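Local coordinates for protein molybdopterin molybdotransferase (Pyrococcus horikoshii, PDB 1UZ5) that probably catalyses magnesium-dependent insertion of molybdate into adenylyl-molybdopterin, giving Mo-molybdopterin and AMP, in molybdenum cofactor biosynthesis, at residues R179-A184 and L320-R325; C213-E218 and T309-L314; V352-D357 and V394-F399. One frame throughout, in Å; residues are numbered along the deposited sequence. Where two conformers were deposited one is given.

Overall arrangement
Contacts 1 and 2 both draw on helix 304-322, one at its C-terminal end and the other near its middle, and contact 2 is nested within the chain loop that contact 1 closes. Their centres lie about 12 Å apart, and V183 CG1 meets I216 CD1 at 3.3 Å. Contact 3 follows in series, inside the C-terminal domain IV, with its centre about 17 Å from that of contact 2. F399 bridges the two domains: its CD1 comes within 3.4 Å of T312 OG1. Contacts 1 and 3 do not touch, their nearest atoms being about 9 Å apart. A sulfate, probably from the crystallisation liquor, is held by R325 of contact 1.

Contact 1 of 3, residues R179-A184 and L320-R325. With SO4 (sulfate ion), chain C.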
ATOM      1  N   ARG A 179       3.803   0.396  12.934  1.00 32.76           N
ATOM      2  CA  ARG A 179       4.401  -0.862  13.356  1.00 27.47           C
ATOM      3  C   ARG A 179       3.420  -1.883  12.789  1.00 25.68           C
ATOM      4  O   ARG A 179       2.257  -1.558  12.548  1.00 22.77           O
ATOM      5  CB  ARG A 179       4.457  -0.959  14.881  1.00 41.81           C
ATOM      6  CG  ARG A 179       5.510  -0.066  15.512  1.00 38.81           C
ATOM      7  CD  ARG A 179       5.483  -0.162  17.027  1.00 43.82           C
ATOM      8  NE  ARG A 179       6.462   0.727  17.642  1.00 51.48           N
ATOM      9  CZ  ARG A 179       7.776   0.532  17.602  1.00 61.91           C
ATOM     10  NH1 ARG A 179       8.276  -0.527  16.978  1.00 55.69           N
ATOM     11  NH2 ARG A 179       8.593   1.399  18.187  1.00 59.05           N
ATOM     12  N   LYS A 180       3.873  -3.103  12.551  1.00 28.22           N
ATOM     13  CA  LYS A 180       2.981  -4.102  11.977  1.00 33.03           C
ATOM     14  C   LYS A 180       2.028  -4.684  13.011  1.00 24.14           C
ATOM     15  O   LYS A 180       2.456  -5.191  14.043  1.00 25.71           O
ATOM     16  CB  LYS A 180       3.799  -5.222  11.326  1.00 31.81           C
ATOM     17  CG  LYS A 180       4.645  -4.747  10.154  1.00 31.58           C
ATOM     18  CD  LYS A 180       5.493  -5.864   9.582  1.00 31.61           C
ATOM     19  CE  LYS A 180       6.279  -5.387   8.371  1.00 40.58           C
ATOM     20  NZ  LYS A 180       7.128  -6.472   7.811  1.00 43.49           N
ATOM     21  N   PRO A 181       0.716  -4.588  12.754  1.00 20.00           N
ATOM     22  CA  PRO A 181      -0.293  -5.123  13.676  1.00 31.12           C
ATOM     23  C   PRO A 181      -0.058  -6.632  13.773  1.00 30.76           C
ATOM     24  O   PRO A 181      -0.008  -7.319  12.752  1.00 30.53           O
ATOM     25  CB  PRO A 181      -1.610  -4.807  12.970  1.00 33.97           C
ATOM     26  CG  PRO A 181      -1.273  -3.641  12.093  1.00 36.74           C
ATOM     27  CD  PRO A 181       0.076  -4.013  11.563  1.00 20.24           C
ATOM     28  N   LYS A 182       0.102  -7.142  14.987  1.00 29.08           N
ATOM     29  CA  LYS A 182       0.341  -8.565  15.168  1.00 30.26           C
ATOM     30  C   LYS A 182      -0.958  -9.353  15.226  1.00 27.52           C
ATOM     31  O   LYS A 182      -1.863  -9.023  15.990  1.00 27.11           O
ATOM     32  CB  LYS A 182       1.136  -8.813  16.445  1.00 36.43           C
ATOM     33  CG  LYS A 182       2.541  -8.255  16.428  1.00 37.49           C
ATOM     34  CD  LYS A 182       3.245  -8.572  17.738  1.00 38.51           C
ATOM     35  CE  LYS A 182       4.686  -8.084  17.724  1.00 48.57           C
ATOM     36  NZ  LYS A 182       5.373  -8.377  19.011  1.00 63.84           N
ATOM     37  N   VAL A 183      -1.050 -10.390  14.405  1.00 30.89           N
ATOM     38  CA  VAL A 183      -2.240 -11.236  14.387  1.00 28.76           C
ATOM     39  C   VAL A 183      -1.840 -12.673  14.713  1.00 30.92           C
ATOM     40  O   VAL A 183      -1.111 -13.306  13.951  1.00 27.04           O
ATOM     41  CB  VAL A 183      -2.924 -11.216  13.015  1.00 34.59           C
ATOM     42  CG1 VAL A 183      -4.176 -12.094  13.043  1.00 27.05           C
ATOM     43  CG2 VAL A 183      -3.284  -9.785  12.638  1.00 26.95           C
ATOM     44  N   ALA A 184      -2.297 -13.169  15.861  1.00 29.94           N
ATOM     45  CA  ALA A 184      -2.001 -14.536  16.282  1.00 26.20           C
ATOM     46  C   ALA A 184      -3.017 -15.441  15.588  1.00 27.92           C
ATOM     47  O   ALA A 184      -4.229 -15.241  15.717  1.00 22.92           O
ATOM     48  CB  ALA A 184      -2.127 -14.660  17.798  1.00 23.89           C
ATOM     49  N   LEU A 320      -6.721  -2.995   7.755  1.00 24.92           N
ATOM     50  CA  LEU A 320      -6.482  -1.855   6.883  1.00 33.03           C
ATOM     51  C   LEU A 320      -6.633  -0.543   7.648  1.00 42.07           C
ATOM     52  O   LEU A 320      -5.828   0.372   7.485  1.00 35.06           O
ATOM     53  CB  LEU A 320      -7.444  -1.886   5.692  1.00 27.20           C
ATOM     54  CG  LEU A 320      -7.222  -3.036   4.704  1.00 41.35           C
ATOM     55  CD1 LEU A 320      -8.186  -2.913   3.533  1.00 38.37           C
ATOM     56  CD2 LEU A 320      -5.782  -3.010   4.206  1.00 37.07           C
ATOM     57  N   ARG A 321      -7.660  -0.456   8.489  1.00 34.86           N
ATOM     58  CA  ARG A 321      -7.892   0.752   9.271  1.00 34.87           C
ATOM     59  C   ARG A 321      -6.744   1.000  10.232  1.00 32.91           C
ATOM     60  O   ARG A 321      -6.380   2.142  10.492  1.00 39.31           O
ATOM     61  CB  ARG A 321      -9.204   0.638  10.041  1.00 38.73           C
ATOM     62  CG  ARG A 321     -10.429   0.712   9.151  1.00 42.73           C
ATOM     63  CD  ARG A 321     -11.649   0.194   9.878  1.00 44.34           C
ATOM     64  NE  ARG A 321     -12.783   0.123   8.960  0.50 36.82           N
ATOM     65  CZ  ARG A 321     -13.795  -0.732   9.074  0.50 38.70           C
ATOM     66  NH1 ARG A 321     -14.775  -0.711   8.183  0.50 34.00           N
ATOM     67  NH2 ARG A 321     -13.823  -1.611  10.068  0.50 25.36           N
ATOM     68  N   ALA A 322      -6.169  -0.074  10.759  1.00 29.13           N
ATOM     69  CA  ALA A 322      -5.045   0.051  11.675  1.00 31.67           C
ATOM     70  C   ALA A 322      -3.823   0.600  10.934  1.00 33.47           C
ATOM     71  O   ALA A 322      -2.910   1.152  11.547  1.00 31.02           O
ATOM     72  CB  ALA A 322      -4.714  -1.295  12.267  1.00 24.76           C
ATOM     73  N   LEU A 323      -3.811   0.438   9.614  1.00 26.05           N
ATOM     74  CA  LEU A 323      -2.693   0.906   8.799  1.00 37.04           C
ATOM     75  C   LEU A 323      -3.043   2.176   8.030  1.00 33.54           C
ATOM     76  O   LEU A 323      -2.370   2.524   7.061  1.00 33.13           O
ATOM     77  CB  LEU A 323      -2.273  -0.195   7.819  1.00 28.95           C
ATOM     78  CG  LEU A 323      -1.720  -1.471   8.451  1.00 28.46           C
ATOM     79  CD1 LEU A 323      -1.621  -2.559   7.401  1.00 27.48           C
ATOM     80  CD2 LEU A 323      -0.366  -1.195   9.076  1.00 25.78           C
ATOM     81  N   GLY A 324      -4.102   2.857   8.466  1.00 29.87           N
ATOM     82  CA  GLY A 324      -4.527   4.079   7.809  1.00 30.50           C
ATOM     83  C   GLY A 324      -4.992   3.845   6.387  1.00 36.41           C
ATOM     84  O   GLY A 324      -5.059   4.776   5.586  1.00 41.74           O
ATOM     85  N   ARG A 325      -5.315   2.597   6.074  1.00 41.86           N
ATOM     86  CA  ARG A 325      -5.770   2.222   4.740  1.00 46.19           C
ATOM     87  C   ARG A 325      -7.278   2.028   4.775  1.00 64.19           C
ATOM     88  O   ARG A 325      -7.865   1.479   3.843  1.00 64.18           O
ATOM     89  CB  ARG A 325      -5.114   0.911   4.314  1.00 48.09           C
ATOM     90  CG  ARG A 325      -3.679   0.759   4.771  1.00 58.00           C
ATOM     91  CD  ARG A 325      -2.715   1.004   3.643  1.00 49.09           C
ATOM     92  NE  ARG A 325      -2.759  -0.054   2.639  1.00 42.36           N
ATOM     93  CZ  ARG A 325      -2.219   0.059   1.432  1.00 50.71           C
ATOM     94  NH1 ARG A 325      -1.601   1.185   1.094  1.00 33.60           N
ATOM     95  NH2 ARG A 325      -2.291  -0.944   0.567  1.00 45.90           N
TER
HETATM   96  S   SO4 C1404      -1.070   2.448  -2.166  1.00 73.77           S
HETATM   97  O1  SO4 C1404      -2.235   3.569  -1.995  1.00 68.46           O
HETATM   98  O2  SO4 C1404      -0.208   2.633  -1.019  1.00 40.08           O
HETATM   99  O3  SO4 C1404      -1.595   1.251  -2.221  1.00 72.81           O
HETATM  100  O4  SO4 C1404      -0.379   2.879  -3.353  1.00 77.87           O
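P181 and L323 supply the closest apolar approach: CD of the proline ring lies 3.8 Å from CD2 of L323, and the two side chains cross at a slant. CG of the same ring also meets the A322 methyl, CB, at 4.2 Å, so one edge of the ring spans two successive residues. L323 points its CG opposite the carbonyl carbon (chi1 -64°), which carries CD2 over to the proline. No hydrogen bond joins the segments.

Backbone bonds end the helix as a Schellman motif. R325 N reaches L320 O at 2.7 Å and G324 N reaches R321 O at 3.1 Å, with G324 in the C-prime position at a positive phi of 65°. L320 O also accepts from L323 N.

Past this turn, the bent R325 chain brings NH1 to a sulfate, probably from the crystallisation liquor. NH1 donates to O2 at 2.9 Å, with O2 at the guanidinium edge, and weakly to O3. Replaced by alanine, R325 would no longer offer NH1, and the sulfate and G156 O would probably each lose a hydrogen-bond donor.

The sulfate is also hydrogen-bonded by R158 N and K328 NZ. The contact thus sets the C-terminal end of helix 304-322 against the lead-in to strand 182-188, whose neighbours are strands 222-229 and 249-253.

Contact 2 of 3, residues C213-E218 and T309-L314; sequences CDAINE and TNFTLL
F311 reaches from helix 304-322 to helix 208-219, its ring meeting A215 and I216 of segment 213-218. Apolar contact accounts for everything that crosses: CE2 lies 4.0 Å from the A215 methyl, CB, while CZ is 3.9 Å from I216 CG1. CE1 stands equally near that CG1, so the far end of the ring meets two consecutive residues, and both come at it obliquely. A chi1 of 167° swings the F311 ring away from the backbone N and out from helix 304-322; this lets a single long side chain span helices whose nearest CA atoms, those of A215 and F311, are 9.6 Å apart. I216 turns CG1 to the side of its own backbone N, away from the carbonyl carbon, bringing that branch across the end of the ring at a slant, whereas A215 offers a methyl whose CB points toward the other helix.

Polar interactions stay within each helix or go to other partners. N217 ND2 donates weakly to D214 OD1 over 3.3 Å, one turn apart on helix 208-219, and D214 also forms a salt bridge with R210. E218 pairs with K400 near the C-terminus.

Both helices pack on one mixed sheet of the probable molybdopterin-binding domain, as two neighbouring helices of an alpha/beta layer: I216 lies on V183 and V185 of strand 182-188, and F311 rests on L300 of strand 295-300. From the C-terminal region, F378 of strand 377-381 touches T309, T312 and L313 of helix 304-322.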
ATOM      1  N   CYS A 213      -1.651 -16.335   7.915  1.00 18.89           N
ATOM      2  CA  CYS A 213      -0.431 -15.650   8.300  1.00 23.63           C
ATOM      3  C   CYS A 213       0.212 -14.899   7.152  1.00 29.00           C
ATOM      4  O   CYS A 213       0.625 -13.754   7.319  1.00 23.88           O
ATOM      5  CB  CYS A 213       0.574 -16.639   8.874  1.00 21.58           C
ATOM      6  SG  CYS A 213       0.105 -17.223  10.494  1.00 28.75           S
ATOM      7  N   ASP A 214       0.294 -15.535   5.987  1.00 22.62           N
ATOM      8  CA  ASP A 214       0.922 -14.883   4.855  1.00 30.81           C
ATOM      9  C   ASP A 214       0.069 -13.819   4.194  1.00 30.70           C
ATOM     10  O   ASP A 214       0.608 -12.853   3.659  1.00 24.92           O
ATOM     11  CB  ASP A 214       1.409 -15.916   3.838  1.00 23.82           C
ATOM     12  CG  ASP A 214       2.646 -16.655   4.321  1.00 29.46           C
ATOM     13  OD1 ASP A 214       3.298 -16.162   5.269  1.00 29.81           O
ATOM     14  OD2 ASP A 214       2.980 -17.714   3.757  1.00 28.73           O
ATOM     15  N   ALA A 215      -1.251 -13.972   4.228  1.00 19.25           N
ATOM     16  CA  ALA A 215      -2.109 -12.950   3.641  1.00 25.27           C
ATOM     17  C   ALA A 215      -1.951 -11.710   4.527  1.00 29.47           C
ATOM     18  O   ALA A 215      -1.867 -10.580   4.045  1.00 29.38           O
ATOM     19  CB  ALA A 215      -3.561 -13.411   3.624  1.00 22.33           C
ATOM     20  N   ILE A 216      -1.894 -11.944   5.833  1.00 24.50           N
ATOM     21  CA  ILE A 216      -1.731 -10.878   6.807  1.00 23.32           C
ATOM     22  C   ILE A 216      -0.379 -10.192   6.583  1.00 34.14           C
ATOM     23  O   ILE A 216      -0.289  -8.965   6.605  1.00 24.83           O
ATOM     24  CB  ILE A 216      -1.809 -11.440   8.237  1.00 21.93           C
ATOM     25  CG1 ILE A 216      -3.240 -11.923   8.506  1.00 28.48           C
ATOM     26  CG2 ILE A 216      -1.383 -10.383   9.250  1.00 23.68           C
ATOM     27  CD1 ILE A 216      -3.428 -12.583   9.851  1.00 21.03           C
ATOM     28  N   ASN A 217       0.665 -10.986   6.367  1.00 25.25           N
ATOM     29  CA  ASN A 217       1.988 -10.423   6.115  1.00 31.67           C
ATOM     30  C   ASN A 217       1.936  -9.559   4.858  1.00 30.97           C
ATOM     31  O   ASN A 217       2.505  -8.471   4.816  1.00 28.87           O
ATOM     32  CB  ASN A 217       3.029 -11.528   5.911  1.00 25.22           C
ATOM     33  CG  ASN A 217       3.411 -12.220   7.201  1.00 26.93           C
ATOM     34  OD1 ASN A 217       3.267 -11.659   8.287  1.00 25.89           O
ATOM     35  ND2 ASN A 217       3.923 -13.442   7.087  1.00 28.34           N
ATOM     36  N   GLU A 218       1.243 -10.048   3.837  1.00 24.38           N
ATOM     37  CA  GLU A 218       1.130  -9.327   2.579  1.00 27.24           C
ATOM     38  C   GLU A 218       0.413  -7.991   2.684  1.00 34.64           C
ATOM     39  O   GLU A 218       0.813  -7.027   2.035  1.00 27.94           O
ATOM     40  CB  GLU A 218       0.435 -10.190   1.522  1.00 29.32           C
ATOM     41  CG  GLU A 218       1.334 -11.256   0.891  1.00 26.49           C
ATOM     42  CD  GLU A 218       0.690 -11.924  -0.315  1.00 34.66           C
ATOM     43  OE1 GLU A 218      -0.132 -11.271  -0.991  1.00 36.19           O
ATOM     44  OE2 GLU A 218       1.014 -13.095  -0.597  1.00 38.80           O
ATOM     45  N   THR A 309     -13.011 -15.919   2.423  1.00 34.57           N
ATOM     46  CA  THR A 309     -14.103 -14.976   2.235  1.00 30.03           C
ATOM     47  C   THR A 309     -14.416 -14.220   3.517  1.00 31.61           C
ATOM     48  O   THR A 309     -14.515 -12.994   3.507  1.00 31.64           O
ATOM     49  CB  THR A 309     -15.376 -15.691   1.745  1.00 31.28           C
ATOM     50  OG1 THR A 309     -15.189 -16.105   0.389  1.00 32.47           O
ATOM     51  CG2 THR A 309     -16.587 -14.767   1.827  1.00 35.77           C
ATOM     52  N   ASN A 310     -14.569 -14.944   4.622  1.00 29.35           N
ATOM     53  CA  ASN A 310     -14.879 -14.295   5.889  1.00 29.07           C
ATOM     54  C   ASN A 310     -13.715 -13.444   6.389  1.00 36.70           C
ATOM     55  O   ASN A 310     -13.922 -12.422   7.042  1.00 27.19           O
ATOM     56  CB  ASN A 310     -15.258 -15.336   6.939  1.00 38.57           C
ATOM     57  CG  ASN A 310     -16.669 -15.864   6.749  1.00 44.25           C
ATOM     58  OD1 ASN A 310     -17.048 -16.288   5.657  1.00 47.66           O
ATOM     59  ND2 ASN A 310     -17.454 -15.841   7.816  1.00 46.32           N
ATOM     60  N   PHE A 311     -12.495 -13.875   6.092  1.00 28.78           N
ATOM     61  CA  PHE A 311     -11.301 -13.136   6.493  1.00 28.46           C
ATOM     62  C   PHE A 311     -11.359 -11.758   5.838  1.00 24.05           C
ATOM     63  O   PHE A 311     -11.202 -10.728   6.493  1.00 32.53           O
ATOM     64  CB  PHE A 311     -10.048 -13.887   6.026  1.00 29.21           C
ATOM     65  CG  PHE A 311      -8.775 -13.077   6.104  1.00 23.98           C
ATOM     66  CD1 PHE A 311      -8.189 -12.788   7.328  1.00 22.17           C
ATOM     67  CD2 PHE A 311      -8.151 -12.633   4.944  1.00 31.61           C
ATOM     68  CE1 PHE A 311      -6.997 -12.071   7.397  1.00 23.79           C
ATOM     69  CE2 PHE A 311      -6.958 -11.915   4.999  1.00 23.10           C
ATOM     70  CZ  PHE A 311      -6.381 -11.635   6.230  1.00 26.45           C
ATOM     71  N   THR A 312     -11.603 -11.763   4.534  1.00 28.22           N
ATOM     72  CA  THR A 312     -11.680 -10.544   3.745  1.00 31.30           C
ATOM     73  C   THR A 312     -12.789  -9.602   4.201  1.00 40.51           C
ATOM     74  O   THR A 312     -12.590  -8.387   4.296  1.00 33.74           O
ATOM     75  CB  THR A 312     -11.903 -10.889   2.269  1.00 29.59           C
ATOM     76  OG1 THR A 312     -10.811 -11.690   1.805  1.00 34.96           O
ATOM     77  CG2 THR A 312     -12.004  -9.619   1.425  1.00 34.93           C
ATOM     78  N   LEU A 313     -13.956 -10.167   4.489  1.00 39.92           N
ATOM     79  CA  LEU A 313     -15.105  -9.378   4.913  1.00 38.73           C
ATOM     80  C   LEU A 313     -15.018  -8.803   6.317  1.00 37.39           C
ATOM     81  O   LEU A 313     -15.433  -7.669   6.551  1.00 37.53           O
ATOM     82  CB  LEU A 313     -16.381 -10.217   4.806  1.00 36.78           C
ATOM     83  CG  LEU A 313     -16.920 -10.483   3.401  1.00 46.26           C
ATOM     84  CD1 LEU A 313     -18.016 -11.533   3.453  1.00 43.53           C
ATOM     85  CD2 LEU A 313     -17.446  -9.180   2.813  1.00 38.16           C
ATOM     86  N   LEU A 314     -14.462  -9.572   7.247  1.00 30.35           N
ATOM     87  CA  LEU A 314     -14.396  -9.145   8.643  1.00 34.99           C
ATOM     88  C   LEU A 314     -13.053  -8.695   9.202  1.00 34.22           C
ATOM     89  O   LEU A 314     -12.978  -7.690   9.909  1.00 37.10           O
ATOM     90  CB  LEU A 314     -14.926 -10.267   9.541  1.00 32.65           C
ATOM     91  CG  LEU A 314     -16.283 -10.887   9.185  1.00 40.60           C
ATOM     92  CD1 LEU A 314     -16.592 -12.010  10.159  1.00 32.19           C
ATOM     93  CD2 LEU A 314     -17.370  -9.827   9.229  1.00 40.41           C
TER

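Contact 3 of 3, residues V352-D357 and V394-F399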
ATOM      1  N   VAL A 352     -15.444 -16.985  -6.883  1.00 42.48           N
ATOM      2  CA  VAL A 352     -15.344 -17.064  -8.333  1.00 40.72           C
ATOM      3  C   VAL A 352     -13.905 -16.998  -8.812  1.00 46.30           C
ATOM      4  O   VAL A 352     -13.014 -16.537  -8.096  1.00 42.10           O
ATOM      5  CB  VAL A 352     -16.119 -15.918  -9.024  1.00 45.07           C
ATOM      6  CG1 VAL A 352     -17.560 -15.905  -8.555  1.00 49.23           C
ATOM      7  CG2 VAL A 352     -15.444 -14.583  -8.734  1.00 40.63           C
ATOM      8  N   LYS A 353     -13.691 -17.475 -10.033  1.00 45.18           N
ATOM      9  CA  LYS A 353     -12.381 -17.451 -10.657  1.00 42.87           C
ATOM     10  C   LYS A 353     -12.483 -16.450 -11.800  1.00 46.96           C
ATOM     11  O   LYS A 353     -13.420 -16.505 -12.596  1.00 44.27           O
ATOM     12  CB  LYS A 353     -12.019 -18.825 -11.220  1.00 48.15           C
ATOM     13  CG  LYS A 353     -10.643 -18.859 -11.870  1.00 51.58           C
ATOM     14  CD  LYS A 353     -10.385 -20.170 -12.587  1.00 53.82           C
ATOM     15  CE  LYS A 353      -8.983 -20.186 -13.172  1.00 63.11           C
ATOM     16  NZ  LYS A 353      -8.730 -18.984 -14.017  1.00 69.69           N
ATOM     17  N   LEU A 354     -11.532 -15.531 -11.877  1.00 42.53           N
ATOM     18  CA  LEU A 354     -11.550 -14.540 -12.936  1.00 49.38           C
ATOM     19  C   LEU A 354     -10.698 -14.998 -14.105  1.00 58.50           C
ATOM     20  O   LEU A 354      -9.482 -15.129 -13.985  1.00 64.64           O
ATOM     21  CB  LEU A 354     -11.044 -13.195 -12.414  1.00 47.94           C
ATOM     22  CG  LEU A 354     -11.898 -12.562 -11.314  1.00 47.60           C
ATOM     23  CD1 LEU A 354     -11.271 -11.254 -10.870  1.00 58.89           C
ATOM     24  CD2 LEU A 354     -13.308 -12.331 -11.829  1.00 55.95           C
ATOM     25  N   GLU A 355     -11.352 -15.258 -15.232  1.00 64.47           N
ATOM     26  CA  GLU A 355     -10.667 -15.696 -16.439  1.00 71.00           C
ATOM     27  C   GLU A 355     -10.788 -14.614 -17.502  1.00 74.32           C
ATOM     28  O   GLU A 355     -11.273 -14.859 -18.605  1.00 79.66           O
ATOM     29  CB  GLU A 355     -11.279 -17.002 -16.946  1.00 66.68           C
ATOM     30  CG  GLU A 355     -10.928 -18.208 -16.101  1.00 77.61           C
ATOM     31  CD  GLU A 355     -11.647 -19.462 -16.550  1.00 82.50           C
ATOM     32  OE1 GLU A 355     -11.608 -19.770 -17.759  1.00 84.97           O
ATOM     33  OE2 GLU A 355     -12.246 -20.142 -15.692  1.00 85.02           O
ATOM     34  N   GLY A 356     -10.338 -13.414 -17.156  1.00 77.53           N
ATOM     35  CA  GLY A 356     -10.411 -12.297 -18.076  1.00 78.48           C
ATOM     36  C   GLY A 356     -11.437 -11.301 -17.579  1.00 80.71           C
ATOM     37  O   GLY A 356     -11.216 -10.618 -16.579  1.00 81.59           O
ATOM     38  N   ASP A 357     -12.568 -11.220 -18.272  1.00 81.44           N
ATOM     39  CA  ASP A 357     -13.630 -10.305 -17.883  1.00 82.97           C
ATOM     40  C   ASP A 357     -14.857 -11.085 -17.429  1.00 79.88           C
ATOM     41  O   ASP A 357     -15.895 -10.503 -17.118  1.00 79.22           O
ATOM     42  CB  ASP A 357     -13.997  -9.391 -19.054  1.00 92.33           C
ATOM     43  CG  ASP A 357     -14.379 -10.166 -20.300  1.00101.28           C
ATOM     44  OD1 ASP A 357     -13.529 -10.921 -20.818  1.00107.20           O
ATOM     45  OD2 ASP A 357     -15.530 -10.020 -20.762  1.00106.44           O
ATOM     46  N   VAL A 394     -21.338  -8.550 -12.774  1.00 78.27           N
ATOM     47  CA  VAL A 394     -21.425  -8.574 -11.323  1.00 70.71           C
ATOM     48  C   VAL A 394     -20.167  -7.977 -10.721  1.00 69.68           C
ATOM     49  O   VAL A 394     -19.084  -8.069 -11.300  1.00 69.69           O
ATOM     50  CB  VAL A 394     -21.584 -10.007 -10.796  1.00 69.35           C
ATOM     51  CG1 VAL A 394     -22.909 -10.581 -11.256  1.00 68.77           C
ATOM     52  CG2 VAL A 394     -20.432 -10.869 -11.283  1.00 67.41           C
ATOM     53  N   GLU A 395     -20.320  -7.356  -9.559  1.00 69.20           N
ATOM     54  CA  GLU A 395     -19.192  -6.752  -8.869  1.00 68.10           C
ATOM     55  C   GLU A 395     -18.440  -7.885  -8.179  1.00 66.03           C
ATOM     56  O   GLU A 395     -19.054  -8.776  -7.585  1.00 65.05           O
ATOM     57  CB  GLU A 395     -19.691  -5.739  -7.835  1.00 73.42           C
ATOM     58  CG  GLU A 395     -18.627  -4.778  -7.316  1.00 87.36           C
ATOM     59  CD  GLU A 395     -18.141  -3.809  -8.382  1.00 95.29           C
ATOM     60  OE1 GLU A 395     -18.990  -3.126  -8.995  1.00 98.45           O
ATOM     61  OE2 GLU A 395     -16.915  -3.725  -8.602  1.00 99.46           O
ATOM     62  N   VAL A 396     -17.117  -7.861  -8.268  1.00 56.78           N
ATOM     63  CA  VAL A 396     -16.302  -8.898  -7.650  1.00 51.72           C
ATOM     64  C   VAL A 396     -15.253  -8.319  -6.713  1.00 45.64           C
ATOM     65  O   VAL A 396     -14.407  -7.529  -7.129  1.00 48.99           O
ATOM     66  CB  VAL A 396     -15.575  -9.753  -8.716  1.00 47.05           C
ATOM     67  CG1 VAL A 396     -14.669 -10.773  -8.037  1.00 49.27           C
ATOM     68  CG2 VAL A 396     -16.587 -10.459  -9.597  1.00 49.15           C
ATOM     69  N   THR A 397     -15.319  -8.701  -5.444  1.00 44.81           N
ATOM     70  CA  THR A 397     -14.332  -8.237  -4.476  1.00 46.99           C
ATOM     71  C   THR A 397     -13.196  -9.244  -4.558  1.00 50.10           C
ATOM     72  O   THR A 397     -13.378 -10.418  -4.242  1.00 47.64           O
ATOM     73  CB  THR A 397     -14.893  -8.222  -3.043  1.00 46.14           C
ATOM     74  OG1 THR A 397     -15.943  -7.253  -2.949  1.00 51.70           O
ATOM     75  CG2 THR A 397     -13.796  -7.871  -2.049  1.00 41.61           C
ATOM     76  N   LEU A 398     -12.033  -8.788  -5.003  1.00 52.03           N
ATOM     77  CA  LEU A 398     -10.884  -9.667  -5.149  1.00 51.60           C
ATOM     78  C   LEU A 398     -10.162  -9.949  -3.844  1.00 51.72           C
ATOM     79  O   LEU A 398     -10.197  -9.148  -2.911  1.00 54.63           O
ATOM     80  CB  LEU A 398      -9.900  -9.081  -6.163  1.00 56.05           C
ATOM     81  CG  LEU A 398     -10.284  -9.216  -7.639  1.00 63.22           C
ATOM     82  CD1 LEU A 398     -11.638  -8.580  -7.895  1.00 69.36           C
ATOM     83  CD2 LEU A 398      -9.214  -8.563  -8.499  1.00 72.78           C
ATOM     84  N   PHE A 399      -9.511 -11.103  -3.784  1.00 52.68           N
ATOM     85  CA  PHE A 399      -8.761 -11.488  -2.601  1.00 57.83           C
ATOM     86  C   PHE A 399      -7.358 -10.905  -2.703  1.00 69.52           C
ATOM     87  O   PHE A 399      -6.382 -11.629  -2.899  1.00 74.36           O
ATOM     88  CB  PHE A 399      -8.689 -13.010  -2.489  1.00 44.52           C
ATOM     89  CG  PHE A 399     -10.019 -13.664  -2.263  1.00 43.17           C
ATOM     90  CD1 PHE A 399     -10.869 -13.210  -1.260  1.00 36.39           C
ATOM     91  CD2 PHE A 399     -10.417 -14.747  -3.038  1.00 39.84           C
ATOM     92  CE1 PHE A 399     -12.093 -13.828  -1.029  1.00 35.46           C
ATOM     93  CE2 PHE A 399     -11.642 -15.375  -2.815  1.00 39.77           C
ATOM     94  CZ  PHE A 399     -12.481 -14.915  -1.809  1.00 38.50           C
TER
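L354 lays its CD1 methyl against the branched end of L398, 3.9 Å from CG and 4.0 Å from CD1 there. The two leucine side chains cross at about a right angle, so one methyl of L354 meets the fork of the other chain. L354 keeps CG opposite its carbonyl carbon (chi1 -63°), and its second methyl, CD2, faces V396 CG1 at a longer 4.3 Å.

That same V396 CG1 meets V352 CG2 at 4.0 Å, where the two valines point tip to tip. V396 sends CG1 anti to the backbone N (chi1 177°), toward strand 347-354.

Both strands belong to one mixed sheet in the C-terminal domain IV of the MoeA family. Within it strand 377-381 pairs antiparallel with each of them, and V379 on that intervening strand touches both V352 and V396. The short segments 352-354 and 394-398 run at 90° to each other, their axes 9.4 Å apart at closest approach. No hydrogen bond passes directly between them: strand 377-381 separates the two strands, which therefore meet through their side chains.

Backbone bonds run instead to other parts of the sheet: K353 pairs with V360, and V394 with A334 on strand 331-336. Beyond the strand end, F399 packs on L308, T309 and T312 of helix 304-322.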